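Local coordinates for protein tRNA-5-methyluridine(54) 2-sulfurtransferase (Pyrococcus horikoshii, PDB 3VRH) that catalyses the ATP-dependent 2-thiolation of 5-methyluridine 54 in the T loop of tRNA, which stabilises tRNAs of thermophiles against heat, at residues Lys270-Cys275 against Gly281-Phe286; Cys131-Arg136 against Cys287-Leu292. All blocks are in the same frame, centred on the assembly; numbering follows the deposited sequence.

Contact 1: Lys270-Cys275 against Gly281-Phe286; sequences KECKIC and GDICAF. With ZN (zinc ion), chain C.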
loop_
_atom_site.group_PDB
_atom_site.type_symbol
_atom_site.label_atom_id
_atom_site.label_comp_id
_atom_site.label_asym_id
_atom_site.label_seq_id
_atom_site.Cartn_x
_atom_site.Cartn_y
_atom_site.Cartn_z
ATOM N N LYS A 270 -29.047 -14.326 -0.929
ATOM C CA LYS A 270 -30.263 -14.965 -0.428
ATOM C C LYS A 270 -30.979 -14.085 0.616
ATOM O O LYS A 270 -30.673 -12.898 0.766
ATOM C CB LYS A 270 -29.938 -16.339 0.175
ATOM C CG LYS A 270 -28.841 -17.101 -0.568
ATOM C CD LYS A 270 -28.515 -18.449 0.081
ATOM C CE LYS A 270 -29.662 -19.447 -0.066
ATOM N NZ LYS A 270 -29.299 -20.815 0.417
ATOM N N GLU A 271 -31.947 -14.674 1.321
ATOM C CA GLU A 271 -32.560 -14.044 2.485
ATOM C C GLU A 271 -32.375 -14.967 3.660
ATOM O O GLU A 271 -32.603 -16.170 3.549
ATOM C CB GLU A 271 -34.057 -13.795 2.283
ATOM C CG GLU A 271 -34.381 -12.451 1.673
ATOM C CD GLU A 271 -35.839 -12.036 1.871
ATOM O OE1 GLU A 271 -36.642 -12.830 2.433
ATOM O OE2 GLU A 271 -36.164 -10.900 1.457
ATOM N N CYS A 272 -31.969 -14.408 4.791
ATOM C CA CYS A 272 -31.724 -15.226 5.966
ATOM C C CYS A 272 -32.987 -15.930 6.453
ATOM O O CYS A 272 -34.058 -15.324 6.508
ATOM C CB CYS A 272 -31.145 -14.393 7.099
ATOM S SG CYS A 272 -31.042 -15.368 8.576
ATOM N N LYS A 273 -32.843 -17.199 6.827
ATOM C CA LYS A 273 -33.964 -18.017 7.300
ATOM C C LYS A 273 -34.484 -17.585 8.667
ATOM O O LYS A 273 -35.488 -18.117 9.160
ATOM C CB LYS A 273 -33.570 -19.504 7.365
ATOM C CG LYS A 273 -33.214 -20.125 6.012
ATOM C CD LYS A 273 -33.179 -21.649 6.060
ATOM C CE LYS A 273 -33.200 -22.231 4.645
ATOM N NZ LYS A 273 -33.184 -23.729 4.612
ATOM N N ILE A 274 -33.791 -16.639 9.293
ATOM C CA ILE A 274 -34.189 -16.186 10.622
ATOM C C ILE A 274 -34.755 -14.772 10.606
ATOM O O ILE A 274 -35.834 -14.527 11.140
ATOM C CB ILE A 274 -33.026 -16.269 11.635
ATOM C CG1 ILE A 274 -32.614 -17.721 11.834
ATOM C CG2 ILE A 274 -33.445 -15.688 12.977
ATOM C CD1 ILE A 274 -33.772 -18.626 12.150
ATOM N N CYS A 275 -34.035 -13.852 9.974
ATOM C CA CYS A 275 -34.373 -12.441 10.064
ATOM C C CYS A 275 -34.666 -11.862 8.693
ATOM O O CYS A 275 -35.080 -10.704 8.575
ATOM C CB CYS A 275 -33.213 -11.668 10.695
ATOM S SG CYS A 275 -31.799 -11.433 9.549
ATOM N N GLY A 281 -25.156 -17.978 2.408
ATOM C CA GLY A 281 -25.527 -19.074 3.274
ATOM C C GLY A 281 -26.971 -18.823 3.646
ATOM O O GLY A 281 -27.456 -17.694 3.529
ATOM N N ASP A 282 -27.669 -19.860 4.084
ATOM C CA ASP A 282 -29.102 -19.732 4.312
ATOM C C ASP A 282 -29.431 -19.026 5.630
ATOM O O ASP A 282 -30.438 -18.324 5.719
ATOM C CB ASP A 282 -29.804 -21.091 4.195
ATOM C CG ASP A 282 -29.096 -22.185 4.970
ATOM O OD1 ASP A 282 -28.136 -21.865 5.712
ATOM O OD2 ASP A 282 -29.516 -23.361 4.846
ATOM N N ILE A 283 -28.590 -19.213 6.647
ATOM C CA ILE A 283 -28.678 -18.403 7.866
ATOM C C ILE A 283 -27.537 -17.391 7.867
ATOM O O ILE A 283 -26.424 -17.707 7.436
ATOM C CB ILE A 283 -28.652 -19.255 9.144
ATOM C CG1 ILE A 283 -29.826 -20.229 9.139
ATOM C CG2 ILE A 283 -28.740 -18.375 10.375
ATOM C CD1 ILE A 283 -29.922 -21.024 10.387
ATOM N N CYS A 284 -27.806 -16.170 8.319
ATOM C CA CYS A 284 -26.814 -15.118 8.148
ATOM C C CYS A 284 -25.750 -15.119 9.248
ATOM O O CYS A 284 -25.883 -15.808 10.267
ATOM C CB CYS A 284 -27.467 -13.745 7.953
ATOM S SG CYS A 284 -27.705 -12.760 9.444
ATOM N N ALA A 285 -24.675 -14.378 8.996
ATOM C CA ALA A 285 -23.524 -14.325 9.895
ATOM C C ALA A 285 -23.933 -13.882 11.298
ATOM O O ALA A 285 -23.633 -14.564 12.283
ATOM C CB ALA A 285 -22.453 -13.393 9.332
ATOM N N PHE A 286 -24.622 -12.746 11.369
ATOM C CA PHE A 286 -25.117 -12.215 12.638
ATOM C C PHE A 286 -25.897 -13.283 13.382
ATOM O O PHE A 286 -25.559 -13.622 14.511
ATOM C CB PHE A 286 -26.004 -11.003 12.383
ATOM C CG PHE A 286 -26.518 -10.336 13.638
ATOM C CD1 PHE A 286 -25.755 -9.370 14.288
ATOM C CD2 PHE A 286 -27.766 -10.655 14.149
ATOM C CE1 PHE A 286 -26.219 -8.740 15.417
ATOM C CE2 PHE A 286 -28.242 -10.026 15.292
ATOM C CZ PHE A 286 -27.468 -9.068 15.928
HETATM ZN ZN ZN C . -30.219 -13.399 10.076
#

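Contact 2: Cys131-Arg136 against Cys287-Leu292; sequences CGLTKR and CKFWGL. With ZN (zinc ion), chain C.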
loop_
_atom_site.group_PDB
_atom_site.type_symbol
_atom_site.label_atom_id
_atom_site.label_comp_id
_atom_site.label_asym_id
_atom_site.label_seq_id
_atom_site.Cartn_x
_atom_site.Cartn_y
_atom_site.Cartn_z
ATOM N N CYS A 131 -17.796 -7.186 17.312
ATOM C CA CYS A 131 -18.405 -5.878 17.529
ATOM C C CYS A 131 -18.778 -5.242 16.205
ATOM O O CYS A 131 -19.899 -4.747 16.046
ATOM C CB CYS A 131 -17.474 -4.940 18.307
ATOM S SG CYS A 131 -18.238 -3.326 18.716
ATOM N N GLY A 132 -17.837 -5.264 15.259
ATOM C CA GLY A 132 -18.033 -4.710 13.926
ATOM C C GLY A 132 -19.176 -5.370 13.168
ATOM O O GLY A 132 -20.034 -4.672 12.595
ATOM N N LEU A 133 -19.187 -6.707 13.163
ATOM C CA LEU A 133 -20.280 -7.489 12.582
ATOM C C LEU A 133 -21.623 -7.054 13.181
ATOM O O LEU A 133 -22.559 -6.693 12.464
ATOM C CB LEU A 133 -20.063 -8.989 12.849
ATOM C CG LEU A 133 -21.222 -9.992 12.653
ATOM C CD1 LEU A 133 -21.626 -10.128 11.177
ATOM C CD2 LEU A 133 -20.932 -11.385 13.273
ATOM N N THR A 134 -21.700 -7.106 14.503
ATOM C CA THR A 134 -22.924 -6.803 15.230
ATOM C C THR A 134 -23.395 -5.387 14.959
ATOM O O THR A 134 -24.590 -5.149 14.751
ATOM C CB THR A 134 -22.690 -6.933 16.744
ATOM O OG1 THR A 134 -22.168 -8.231 17.025
ATOM C CG2 THR A 134 -24.005 -6.731 17.530
ATOM N N LYS A 135 -22.464 -4.437 14.971
ATOM C CA LYS A 135 -22.858 -3.047 14.815
ATOM C C LYS A 135 -23.388 -2.755 13.399
ATOM O O LYS A 135 -24.397 -2.055 13.232
ATOM C CB LYS A 135 -21.701 -2.108 15.181
ATOM C CG LYS A 135 -22.087 -0.628 15.107
ATOM C CD LYS A 135 -20.871 0.316 15.311
ATOM C CE LYS A 135 -21.306 1.794 15.247
ATOM N NZ LYS A 135 -20.192 2.777 15.423
ATOM N N ARG A 136 -22.713 -3.291 12.388
ATOM C CA ARG A 136 -23.093 -3.049 10.997
ATOM C C ARG A 136 -24.470 -3.643 10.736
ATOM O O ARG A 136 -25.277 -3.064 10.024
ATOM C CB ARG A 136 -22.058 -3.632 10.006
ATOM C CG ARG A 136 -20.936 -2.630 9.607
ATOM C CD ARG A 136 -19.929 -3.172 8.563
ATOM N NE ARG A 136 -19.240 -4.381 9.030
ATOM C CZ ARG A 136 -18.177 -4.380 9.835
ATOM N NH1 ARG A 136 -17.671 -3.232 10.274
ATOM N NH2 ARG A 136 -17.621 -5.522 10.215
ATOM N N CYS A 287 -26.918 -13.833 12.724
ATOM C CA CYS A 287 -27.780 -14.847 13.327
ATOM C C CYS A 287 -27.051 -16.104 13.767
ATOM O O CYS A 287 -27.353 -16.664 14.824
ATOM C CB CYS A 287 -28.899 -15.228 12.369
ATOM S SG CYS A 287 -30.243 -14.071 12.430
ATOM N N LYS A 288 -26.108 -16.568 12.952
ATOM C CA LYS A 288 -25.335 -17.747 13.340
ATOM C C LYS A 288 -24.450 -17.448 14.549
ATOM O O LYS A 288 -24.403 -18.229 15.500
ATOM C CB LYS A 288 -24.508 -18.304 12.169
ATOM C CG LYS A 288 -25.357 -18.940 11.074
ATOM C CD LYS A 288 -24.526 -19.461 9.903
ATOM C CE LYS A 288 -23.982 -20.857 10.189
ATOM N NZ LYS A 288 -23.127 -21.366 9.075
ATOM N N PHE A 289 -23.758 -16.314 14.519
ATOM C CA PHE A 289 -22.875 -15.963 15.629
ATOM C C PHE A 289 -23.647 -15.850 16.936
ATOM O O PHE A 289 -23.243 -16.399 17.955
ATOM C CB PHE A 289 -22.107 -14.662 15.354
ATOM C CG PHE A 289 -21.291 -14.201 16.526
ATOM C CD1 PHE A 289 -20.022 -14.714 16.745
ATOM C CD2 PHE A 289 -21.806 -13.277 17.434
ATOM C CE1 PHE A 289 -19.266 -14.310 17.833
ATOM C CE2 PHE A 289 -21.060 -12.861 18.528
ATOM C CZ PHE A 289 -19.777 -13.381 18.725
ATOM N N TRP A 290 -24.763 -15.127 16.900
ATOM C CA TRP A 290 -25.533 -14.866 18.110
ATOM C C TRP A 290 -26.445 -16.045 18.482
ATOM O O TRP A 290 -27.042 -16.071 19.570
ATOM C CB TRP A 290 -26.301 -13.521 17.990
ATOM C CG TRP A 290 -25.373 -12.353 18.154
ATOM C CD1 TRP A 290 -24.909 -11.522 17.176
ATOM C CD2 TRP A 290 -24.722 -11.945 19.366
ATOM N NE1 TRP A 290 -24.032 -10.603 17.712
ATOM C CE2 TRP A 290 -23.906 -10.841 19.054
ATOM C CE3 TRP A 290 -24.760 -12.402 20.686
ATOM C CZ2 TRP A 290 -23.137 -10.190 20.011
ATOM C CZ3 TRP A 290 -23.997 -11.755 21.639
ATOM C CH2 TRP A 290 -23.194 -10.662 21.297
ATOM N N GLY A 291 -26.522 -17.030 17.585
ATOM C CA GLY A 291 -27.331 -18.212 17.821
ATOM C C GLY A 291 -28.795 -17.843 17.971
ATOM O O GLY A 291 -29.468 -18.246 18.920
ATOM N N LEU A 292 -29.275 -17.055 17.017
ATOM C CA LEU A 292 -30.610 -16.493 17.079
ATOM C C LEU A 292 -31.568 -17.355 16.301
ATOM O O LEU A 292 -31.285 -17.757 15.167
ATOM C CB LEU A 292 -30.615 -15.078 16.507
ATOM C CG LEU A 292 -29.859 -14.058 17.351
ATOM C CD1 LEU A 292 -29.873 -12.726 16.655
ATOM C CD2 LEU A 292 -30.464 -13.944 18.737
HETATM ZN ZN ZN C . -30.219 -13.399 10.076
#

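Contact 1: Lys270-Cys275 against Gly281-Phe286
C272 and C284 meet at a shared zinc ion, the tightly packed centre of this contact. SG of C272 lies 2.6 Å from the metal and SG of C284 2.7 Å from it. C272 CB touches C284 CB at 3.8 Å. C275 adds a third thiolate, and C287 just beyond C284 supplies the fourth. The C272 sulfur stands anti to its own backbone N (chi1 173°), which turns it toward the backbone N-H groups of the next residues: I274 N donates to it at 3.1 Å, and weaker bonds come from C275 N and, across the contact, from C284 N. The bonds from I274 N and C275 N are those of a rubredoxin-type zinc knuckle; together with C284 N they probably temper the charge on the sulfur. Beside it, K273 N donates to D282 O at 2.9 Å, in the carbonyl plane and with a C=O...N angle of 159°; the same oxygen receives a CA-H...O contact from C272. I283 lays its CG2 branch against both C272 SG and I274 CG1, an apolar flank to the metal centre.

The solvent side is looser. The extended K273 chain runs across D282, with CE 3.6 Å from D282 CB, yet NZ reaches OD2 only in a long salt bridge of 3.7 Å. K270 lies alongside D282 and points the same way, but its NZ approaches D282 CB rather than the carboxylate. G281 completes this exposed edge with its carbonyl near K270 CD, and K270 pairs through its backbone with S279.

C284 caps the N-terminus of helix 285-290, its side chain accepting from a backbone N beyond the segment. Both C275 and C284 rest on Y137 of helix 127-145, against which the ring of F286 also stacks.

Contact 2: Cys131-Arg136 against Cys287-Leu292
W290 and T134 meet through one directed bond: NE1 donates to OG1 at 3.1 Å with an N-H...O angle of 153°, and the hydroxyl oxygen sits only 1° out of the indole plane, at the ring's edge. The two side chains cross at about a right angle. Next to them, L133 brings CD2 to 4.1 Å from F289 CB.

Outward from this pair, T134 OG1 lies beside its backbone N and opposite the carbonyl carbon (chi1 -55°), where it can also bond to Y130 O, one turn earlier in helix 127-145, which fixes the hydroxyl's direction. F289 lies over one face of the indole, its CE2 3.5 Å above the W290 ring centre, and F286, L114 and V121 also touch W290. A leucine in place of W290 would probably leave T134 without its N-H donor and F289 without the flat face it covers.

G291, with positive phi, ends helix 285-290 in a Schellman motif, L292 N bonding to C287 O at 2.9 Å, with a weak second bond from G291 N to K288 O. The W290-T134 bond and the L133-F289 touch dock this short zinc-binding helix on the PP-loop-family helix that carries the cluster ligand C131 and the ATP-binding K135.

How the contacts relate
Contacts 1 and 2 have centres about 11 Å apart and share helix 285-290, whose start belongs to contact 1 and whose end belongs to contact 2. Along the chain, 131-136 comes first, in the PP-loop family region; 270-275, 281-286 and 287-292 follow some 130 residues later. The local contact 1 thus falls within the much longer chain closure made by contact 2. One zinc ion unites them, with ligands on both sides of the division. They also touch directly, F286 CE2 lying 3.4 Å from L292 CD1. Together they define a compact C-terminal zinc module, folded round its metal and packed on helix 127-145 of the PP-loop region, which binds ATP and the iron-sulfur cluster.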